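Side-chain contacts in Ent-copalyl diphosphate synthase (Streptomyces platensis, PDB 5BP8), which is a bacterial terpene cyclase-family enzyme built mainly of helices and related in sequence to the squalene-hopene cyclases: residues Y32-L37 with G52-E57; P74-V79 with G110-G115; E80-E85 with D99-A104. One frame throughout, in Å; residues are numbered along the deposited sequence.

How the contacts relate
All three contacts lie on the same side of the chain's centre, in one cluster of helices. Contact 1 comes first along the chain and pairs helix 31-40 with helix 47-57. Contacts 2 and 3 then share the next pair, helix 72-86 and helix 98-116, with contact 3 close to the connection between them and contact 2 farther from it. The centres of contact 1 and contact 2 lie about 13 Å apart, those of contact 1 and contact 3 about 11 Å, and those of contact 2 and contact 3 about 12 Å. Arg36 of contact 1 reaches both Ser77 of contact 2 and Glu80 of contact 3, so the two antiparallel helix pairs pack as one unit with polar links inside it.

Contact 1. Residues Y32-L37 with G52-E57; sequences YDTARL and GYLAKE
Thr34 meets Tyr53 with its side chain set at about a right angle to that of the tyrosine. Starting at the branch point, Thr34 CB is 4.1 Å from Tyr53 CD2. From there the methyl goes on toward the partner helix: Thr34 CG2 sits 3.7 Å from Tyr53 CD2, approaching the ring obliquely, and has Leu54 CD2 as a more distant neighbour. The other branch, OG1, lies beside the backbone N (chi1 -62°), which directs the hydroxyl at Ser30 O, just before the helix starts, and it donates a hydrogen bond there. It also accepts one from Val253 N. Across the contact Thr34 OG1 passes 4.0 Å from Tyr53 CE2, and no hydrogen bond crosses to helix 47-57.

The two helices are consecutive in the chain and run antiparallel; the axes of segments 32-37 and 52-57 approach to 10.1 Å, with their directions 138° from each other. The pairing is consistent with the helical-hairpin (alpha/alpha) barrels of squalene-hopene cyclases and related terpene cyclases.

Next to the threonine, Ala35 receives Leu54. Both methyls of the leucine's fork rest side by side against the small side chain, with Leu54 CD2 4.0 Å and Leu54 CD1 4.1 Å from Ala35 CB. The tyrosine ring is in turn packed from within its own segment, since Glu57 CG lies 3.6 Å above the Tyr53 ring plane, over its centre. Pro252 also touches Tyr53, and Ala35 also rests on Ser77 and Ala81 of helix 72-86.

Contact 2. Residues P74-V79 with G110-G115; sequences PTLSAV and GALRDG
Leu112 and the three side chains of helix 72-86 that meet it, Thr75, Leu76 and Val79, make this contact by apolar packing. Leu112 alone supplies nearly half of the 193 Å² buried between the segments. Its CG lies beside the backbone N (chi1 -70°) and its branched end packs against all three partners. Thr75 and Leu112 slide past each other in opposite directions, with Thr75 CG2 3.7 Å from Leu112 CG. Both methyls of the leucine are shared. Leu112 CD2 rests against the same threonine methyl and also lies 3.8 Å from Leu76 CD2. Leu112 CD1 touches both Val79 CG2 and Leu76 CD2, each at 4.0 Å, and the valine and leucine come tip to tip. Leu76 starts out along the side of its helix, but its end swings in to reach the leucine, and it also packs on Ala131, Leu134 and Ile138 of helix 127-144.

The polar partners of Thr75 lie outside the two segments. Its hydroxyl donates to Gly71 O, just before the helix begins, and takes a hydrogen bond from Trp64 N; with OG1 so occupied, its methyl CG2, anti to the backbone N, faces the leucine.

In the backbone, helices 72-86 and 98-116 form an antiparallel hairpin within the helical fold expected of this family, and the contact joins its two arms far from the connecting loop. The segments run at 142°, with Thr75 CA and Leu112 CA 7.3 Å apart. From Leu112 itself helix 98-116 takes a wider pi-type turn, residues 112-115.

No hydrogen bond or salt bridge crosses between the two segments. Cohesion here therefore rests on burying apolar surface and on the fit of one branched side chain among three others, while the threonine's hydroxyl is bonded to Gly71 O and Trp64 N.

Contact 3. Residues E80-E85 with D99-A104; sequences EALLTE and DDLAAA
An antiparallel pair of consecutive helices, 72-86 and 98-116, is held here near its connecting loop; the axes of segments 80-85 and 99-104 approach to 9.6 Å, with directions 148° from each other. Leu82 and Leu101 face each other where the backbones come nearest, and their side chains cross obliquely. Leu82 CD2 meets Leu101 CD2 at 3.9 Å. The other methyl of the first leucine reaches one turn farther along the partner helix, so that Leu82 CD1 is 4.0 Å from Ala104 CB.

Glu85 takes part through its aliphatic section: Glu85 CG packs 3.8 Å from Leu101 CD1. Its chain then bends at chi2 (64°), and the carboxylate is held by polar partners, OE1 accepting a hydrogen bond from His47 NE2 and forming a salt bridge with Arg88. Leu101 thus has one methyl against a leucine and the other against the stem of a charged residue.

Helix 31-40 packs against Ala81 of segment 80-85, while helix 127-144 touches Leu83 and Thr84. Trp64, from a loop, lies against Leu82, and Gln58 NE2 hydrogen-bonds to Ala104 O.

Contact 1. Residues Y32-L37 with G52-E57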
loop_
_atom_site.group_PDB
_atom_site.type_symbol
_atom_site.label_atom_id
_atom_site.label_comp_id
_atom_site.label_asym_id
_atom_site.label_seq_id
_atom_site.Cartn_x
_atom_site.Cartn_y
_atom_site.Cartn_z
ATOM N N TYR A 32 -0.598 6.632 10.293
ATOM C CA TYR A 32 -0.305 7.918 9.608
ATOM C C TYR A 32 -1.540 8.804 9.387
ATOM O O TYR A 32 -1.570 9.955 9.849
ATOM C CB TYR A 32 0.442 7.723 8.261
ATOM C CG TYR A 32 0.636 9.049 7.582
ATOM C CD1 TYR A 32 1.721 9.858 7.893
ATOM C CD2 TYR A 32 -0.304 9.550 6.692
ATOM C CE1 TYR A 32 1.875 11.097 7.331
ATOM C CE2 TYR A 32 -0.159 10.815 6.122
ATOM C CZ TYR A 32 0.942 11.589 6.450
ATOM O OH TYR A 32 1.137 12.852 5.894
ATOM N N ASP A 33 -2.577 8.288 8.701
ATOM C CA ASP A 33 -3.720 9.143 8.386
ATOM C C ASP A 33 -4.589 9.351 9.619
ATOM O O ASP A 33 -5.266 10.363 9.736
ATOM C CB ASP A 33 -4.614 8.617 7.242
ATOM C CG ASP A 33 -4.286 9.243 5.886
ATOM O OD1 ASP A 33 -3.100 9.293 5.503
ATOM O OD2 ASP A 33 -5.215 9.630 5.159
ATOM N N THR A 34 -4.625 8.386 10.517
ATOM C CA THR A 34 -5.396 8.563 11.730
ATOM C C THR A 34 -4.883 9.798 12.481
ATOM O O THR A 34 -5.688 10.662 12.947
ATOM C CB THR A 34 -5.320 7.282 12.604
ATOM O OG1 THR A 34 -5.893 6.178 11.894
ATOM C CG2 THR A 34 -6.053 7.477 13.885
ATOM N N ALA A 35 -3.557 9.900 12.592
ATOM C CA ALA A 35 -2.930 11.074 13.184
ATOM C C ALA A 35 -3.180 12.355 12.355
ATOM O O ALA A 35 -3.475 13.428 12.921
ATOM C CB ALA A 35 -1.445 10.842 13.376
ATOM N N ARG A 36 -3.079 12.254 11.028
ATOM C CA ARG A 36 -3.380 13.408 10.190
ATOM C C ARG A 36 -4.802 13.947 10.471
ATOM O O ARG A 36 -4.983 15.177 10.525
ATOM C CB ARG A 36 -3.193 13.136 8.700
ATOM C CG ARG A 36 -1.741 12.954 8.224
ATOM C CD ARG A 36 -0.816 14.149 8.491
ATOM N NE ARG A 36 -0.370 14.120 9.877
ATOM C CZ ARG A 36 -0.274 15.172 10.678
ATOM N NH1 ARG A 36 0.045 14.974 11.963
ATOM N NH2 ARG A 36 -0.449 16.410 10.222
ATOM N N LEU A 37 -5.793 13.063 10.642
ATOM C CA LEU A 37 -7.139 13.538 10.925
ATOM C C LEU A 37 -7.264 14.195 12.271
ATOM O O LEU A 37 -8.036 15.167 12.428
ATOM C CB LEU A 37 -8.180 12.428 10.730
ATOM C CG LEU A 37 -8.359 11.922 9.290
ATOM C CD1 LEU A 37 -9.555 10.988 9.210
ATOM C CD2 LEU A 37 -8.497 13.062 8.303
ATOM N N GLY A 52 -7.439 7.735 20.998
ATOM C CA GLY A 52 -7.312 6.459 21.678
ATOM C C GLY A 52 -6.463 5.484 20.898
ATOM O O GLY A 52 -5.611 4.795 21.463
ATOM N N TYR A 53 -6.681 5.443 19.594
ATOM C CA TYR A 53 -5.923 4.555 18.712
ATOM C C TYR A 53 -4.460 4.887 18.740
ATOM O O TYR A 53 -3.597 3.961 18.756
ATOM C CB TYR A 53 -6.516 4.639 17.315
ATOM C CG TYR A 53 -5.816 3.845 16.249
ATOM C CD1 TYR A 53 -6.181 2.523 15.972
ATOM C CD2 TYR A 53 -4.831 4.416 15.497
ATOM C CE1 TYR A 53 -5.548 1.790 14.961
ATOM C CE2 TYR A 53 -4.215 3.683 14.466
ATOM C CZ TYR A 53 -4.583 2.378 14.225
ATOM O OH TYR A 53 -3.950 1.650 13.231
ATOM N N LEU A 54 -4.142 6.181 18.659
ATOM C CA LEU A 54 -2.756 6.614 18.743
ATOM C C LEU A 54 -2.130 6.169 20.067
ATOM O O LEU A 54 -1.033 5.642 20.075
ATOM C CB LEU A 54 -2.611 8.124 18.577
ATOM C CG LEU A 54 -3.026 8.682 17.204
ATOM C CD1 LEU A 54 -2.838 10.187 17.162
ATOM C CD2 LEU A 54 -2.258 8.018 16.062
ATOM N N ALA A 55 -2.822 6.382 21.180
ATOM C CA ALA A 55 -2.297 5.938 22.476
ATOM C C ALA A 55 -2.073 4.418 22.533
ATOM O O ALA A 55 -1.043 3.943 23.052
ATOM C CB ALA A 55 -3.240 6.369 23.595
ATOM N N LYS A 56 -3.048 3.648 22.053
ATOM C CA LYS A 56 -2.966 2.165 22.041
ATOM C C LYS A 56 -1.849 1.661 21.147
ATOM O O LYS A 56 -1.166 0.700 21.487
ATOM C CB LYS A 56 -4.288 1.542 21.556
ATOM C CG LYS A 56 -4.245 0.030 21.324
ATOM C CD LYS A 56 -5.554 -0.515 20.764
ATOM C CE LYS A 56 -5.414 -1.997 20.451
ATOM N NZ LYS A 56 -6.505 -2.529 19.579
ATOM N N GLU A 57 -1.657 2.299 20.005
ATOM C CA GLU A 57 -0.743 1.732 18.984
ATOM C C GLU A 57 0.728 2.069 19.191
ATOM O O GLU A 57 1.604 1.488 18.516
ATOM C CB GLU A 57 -1.195 2.146 17.592
ATOM C CG GLU A 57 -2.532 1.548 17.224
ATOM C CD GLU A 57 -2.467 0.071 16.912
ATOM O OE1 GLU A 57 -1.428 -0.376 16.372
ATOM O OE2 GLU A 57 -3.460 -0.619 17.169
#

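Contact 2. Residues P74-V79 with G110-G115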
loop_
_atom_site.group_PDB
_atom_site.type_symbol
_atom_site.label_atom_id
_atom_site.label_comp_id
_atom_site.label_asym_id
_atom_site.label_seq_id
_atom_site.Cartn_x
_atom_site.Cartn_y
_atom_site.Cartn_z
ATOM N N PRO A 74 5.248 7.445 10.480
ATOM C CA PRO A 74 4.112 7.464 11.389
ATOM C C PRO A 74 4.383 8.116 12.760
ATOM O O PRO A 74 3.448 8.708 13.346
ATOM C CB PRO A 74 3.755 5.983 11.536
ATOM C CG PRO A 74 4.981 5.250 11.159
ATOM C CD PRO A 74 5.640 6.091 10.117
ATOM N N THR A 75 5.614 8.051 13.249
ATOM C CA THR A 75 5.962 8.702 14.526
ATOM C C THR A 75 5.900 10.209 14.354
ATOM O O THR A 75 5.306 10.952 15.190
ATOM C CB THR A 75 7.327 8.228 15.069
ATOM O OG1 THR A 75 7.310 6.811 15.243
ATOM C CG2 THR A 75 7.624 8.903 16.416
ATOM N N LEU A 76 6.453 10.692 13.252
ATOM C CA LEU A 76 6.295 12.120 12.911
ATOM C C LEU A 76 4.824 12.547 12.892
ATOM O O LEU A 76 4.469 13.571 13.490
ATOM C CB LEU A 76 6.965 12.469 11.584
ATOM C CG LEU A 76 8.509 12.499 11.589
ATOM C CD1 LEU A 76 8.959 12.566 10.142
ATOM C CD2 LEU A 76 9.037 13.653 12.433
ATOM N N SER A 77 3.969 11.754 12.220
ATOM C CA SER A 77 2.561 12.101 12.120
ATOM C C SER A 77 1.876 12.114 13.491
ATOM O O SER A 77 1.142 13.034 13.810
ATOM C CB SER A 77 1.835 11.130 11.196
ATOM O OG SER A 77 0.537 11.614 10.899
ATOM N N ALA A 78 2.134 11.082 14.291
ATOM C CA ALA A 78 1.539 10.978 15.629
ATOM C C ALA A 78 1.990 12.088 16.568
ATOM O O ALA A 78 1.150 12.740 17.256
ATOM C CB ALA A 78 1.855 9.616 16.232
ATOM N N VAL A 79 3.294 12.335 16.594
ATOM C CA VAL A 79 3.833 13.388 17.447
ATOM C C VAL A 79 3.278 14.766 17.064
ATOM O O VAL A 79 2.815 15.554 17.944
ATOM C CB VAL A 79 5.377 13.362 17.458
ATOM C CG1 VAL A 79 5.959 14.622 18.092
ATOM C CG2 VAL A 79 5.877 12.104 18.150
ATOM N N GLY A 110 11.153 11.559 22.128
ATOM C CA GLY A 110 12.323 10.791 22.485
ATOM C C GLY A 110 12.711 9.798 21.412
ATOM O O GLY A 110 13.893 9.709 21.053
ATOM N N ALA A 111 11.750 9.025 20.904
ATOM C CA ALA A 111 12.032 8.077 19.836
ATOM C C ALA A 111 12.565 8.740 18.560
ATOM O O ALA A 111 13.438 8.179 17.893
ATOM C CB ALA A 111 10.802 7.208 19.525
ATOM N N LEU A 112 12.014 9.892 18.199
ATOM C CA LEU A 112 12.513 10.660 17.054
ATOM C C LEU A 112 13.977 11.098 17.263
ATOM O O LEU A 112 14.861 10.868 16.412
ATOM C CB LEU A 112 11.637 11.879 16.790
ATOM C CG LEU A 112 10.238 11.573 16.240
ATOM C CD1 LEU A 112 9.354 12.813 16.304
ATOM C CD2 LEU A 112 10.341 11.063 14.818
ATOM N N ARG A 113 14.229 11.707 18.402
ATOM C CA ARG A 113 15.557 12.227 18.731
ATOM C C ARG A 113 16.589 11.140 18.942
ATOM O O ARG A 113 17.748 11.337 18.564
ATOM C CB ARG A 113 15.452 13.095 19.989
ATOM C CG ARG A 113 16.689 13.933 20.336
ATOM C CD ARG A 113 16.225 15.206 21.062
ATOM N NE ARG A 113 17.312 15.981 21.688
ATOM C CZ ARG A 113 17.801 15.758 22.916
ATOM N NH1 ARG A 113 17.337 14.764 23.667
ATOM N NH2 ARG A 113 18.768 16.533 23.391
ATOM N N ASP A 114 16.186 10.008 19.526
ATOM C CA ASP A 114 17.113 8.974 19.947
ATOM C C ASP A 114 17.459 7.967 18.849
ATOM O O ASP A 114 18.331 7.147 19.044
ATOM C CB ASP A 114 16.604 8.214 21.171
ATOM C CG ASP A 114 16.534 9.087 22.434
ATOM O OD1 ASP A 114 17.087 10.219 22.446
ATOM O OD2 ASP A 114 15.897 8.624 23.417
ATOM N N GLY A 115 16.759 7.977 17.723
ATOM C CA GLY A 115 17.116 7.030 16.675
ATOM C C GLY A 115 16.425 7.200 15.341
ATOM O O GLY A 115 17.023 6.951 14.293
#

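Contact 3. Residues E80-E85 with D99-A104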
loop_
_atom_site.group_PDB
_atom_site.type_symbol
_atom_site.label_atom_id
_atom_site.label_comp_id
_atom_site.label_asym_id
_atom_site.label_seq_id
_atom_site.Cartn_x
_atom_site.Cartn_y
_atom_site.Cartn_z
ATOM N N GLU A 80 3.266 15.057 15.763
ATOM C CA GLU A 80 2.715 16.330 15.317
ATOM C C GLU A 80 1.239 16.461 15.728
ATOM O O GLU A 80 0.819 17.541 16.226
ATOM C CB GLU A 80 2.881 16.509 13.808
ATOM C CG GLU A 80 2.688 17.954 13.342
ATOM C CD GLU A 80 1.244 18.381 13.225
ATOM O OE1 GLU A 80 0.349 17.518 12.982
ATOM O OE2 GLU A 80 0.983 19.605 13.387
ATOM N N ALA A 81 0.463 15.387 15.551
ATOM C CA ALA A 81 -0.958 15.400 15.901
ATOM C C ALA A 81 -1.147 15.627 17.391
ATOM O O ALA A 81 -2.028 16.424 17.813
ATOM C CB ALA A 81 -1.632 14.129 15.476
ATOM N N LEU A 82 -0.341 14.954 18.207
ATOM C CA LEU A 82 -0.465 15.119 19.655
ATOM C C LEU A 82 -0.102 16.522 20.111
ATOM O O LEU A 82 -0.805 17.094 20.967
ATOM C CB LEU A 82 0.337 14.060 20.430
ATOM C CG LEU A 82 -0.192 12.616 20.276
ATOM C CD1 LEU A 82 0.843 11.601 20.756
ATOM C CD2 LEU A 82 -1.524 12.414 21.002
ATOM N N LEU A 83 0.946 17.107 19.531
ATOM C CA LEU A 83 1.313 18.489 19.871
ATOM C C LEU A 83 0.185 19.449 19.463
ATOM O O LEU A 83 -0.193 20.363 20.218
ATOM C CB LEU A 83 2.632 18.893 19.227
ATOM C CG LEU A 83 3.918 18.258 19.803
ATOM C CD1 LEU A 83 5.085 18.401 18.842
ATOM C CD2 LEU A 83 4.246 18.886 21.164
ATOM N N THR A 84 -0.350 19.253 18.262
ATOM C CA THR A 84 -1.464 20.062 17.794
ATOM C C THR A 84 -2.678 19.936 18.723
ATOM O O THR A 84 -3.262 20.964 19.112
ATOM C CB THR A 84 -1.820 19.730 16.331
ATOM O OG1 THR A 84 -0.724 20.122 15.501
ATOM C CG2 THR A 84 -3.083 20.444 15.880
ATOM N N GLU A 85 -3.043 18.712 19.100
ATOM C CA GLU A 85 -4.170 18.492 20.017
ATOM C C GLU A 85 -3.957 19.141 21.377
ATOM O O GLU A 85 -4.880 19.803 21.909
ATOM C CB GLU A 85 -4.435 17.010 20.208
ATOM C CG GLU A 85 -5.521 16.638 21.213
ATOM C CD GLU A 85 -6.916 17.108 20.829
ATOM O OE1 GLU A 85 -7.182 17.297 19.634
ATOM O OE2 GLU A 85 -7.760 17.276 21.730
ATOM N N ASP A 99 -2.276 15.047 30.486
ATOM C CA ASP A 99 -1.123 14.251 30.942
ATOM C C ASP A 99 -0.941 12.930 30.179
ATOM O O ASP A 99 0.190 12.588 29.825
ATOM C CB ASP A 99 -1.196 13.965 32.446
ATOM C CG ASP A 99 -0.987 15.212 33.303
ATOM O OD1 ASP A 99 -0.510 16.258 32.813
ATOM O OD2 ASP A 99 -1.323 15.148 34.496
ATOM N N ASP A 100 -2.028 12.197 29.914
ATOM C CA ASP A 100 -1.935 10.979 29.096
ATOM C C ASP A 100 -1.373 11.285 27.690
ATOM O O ASP A 100 -0.468 10.588 27.191
ATOM C CB ASP A 100 -3.298 10.300 28.903
ATOM C CG ASP A 100 -3.916 9.798 30.201
ATOM O OD1 ASP A 100 -5.142 9.994 30.370
ATOM O OD2 ASP A 100 -3.197 9.208 31.040
ATOM N N LEU A 101 -1.909 12.317 27.057
ATOM C CA LEU A 101 -1.442 12.671 25.718
ATOM C C LEU A 101 -0.010 13.163 25.721
ATOM O O LEU A 101 0.779 12.800 24.811
ATOM C CB LEU A 101 -2.313 13.732 25.082
ATOM C CG LEU A 101 -3.781 13.380 24.871
ATOM C CD1 LEU A 101 -4.447 14.542 24.152
ATOM C CD2 LEU A 101 -3.934 12.090 24.095
ATOM N N ALA A 102 0.324 13.962 26.734
ATOM C CA ALA A 102 1.661 14.505 26.880
ATOM C C ALA A 102 2.730 13.415 27.071
ATOM O O ALA A 102 3.845 13.554 26.540
ATOM C CB ALA A 102 1.709 15.509 28.004
ATOM N N ALA A 103 2.382 12.343 27.795
ATOM C CA ALA A 103 3.293 11.263 28.041
ATOM C C ALA A 103 3.619 10.577 26.721
ATOM O O ALA A 103 4.795 10.321 26.412
ATOM C CB ALA A 103 2.684 10.251 29.004
ATOM N N ALA A 104 2.567 10.254 25.963
ATOM C CA ALA A 104 2.741 9.658 24.641
ATOM C C ALA A 104 3.570 10.558 23.739
ATOM O O ALA A 104 4.485 10.102 23.038
ATOM C CB ALA A 104 1.395 9.364 23.999
#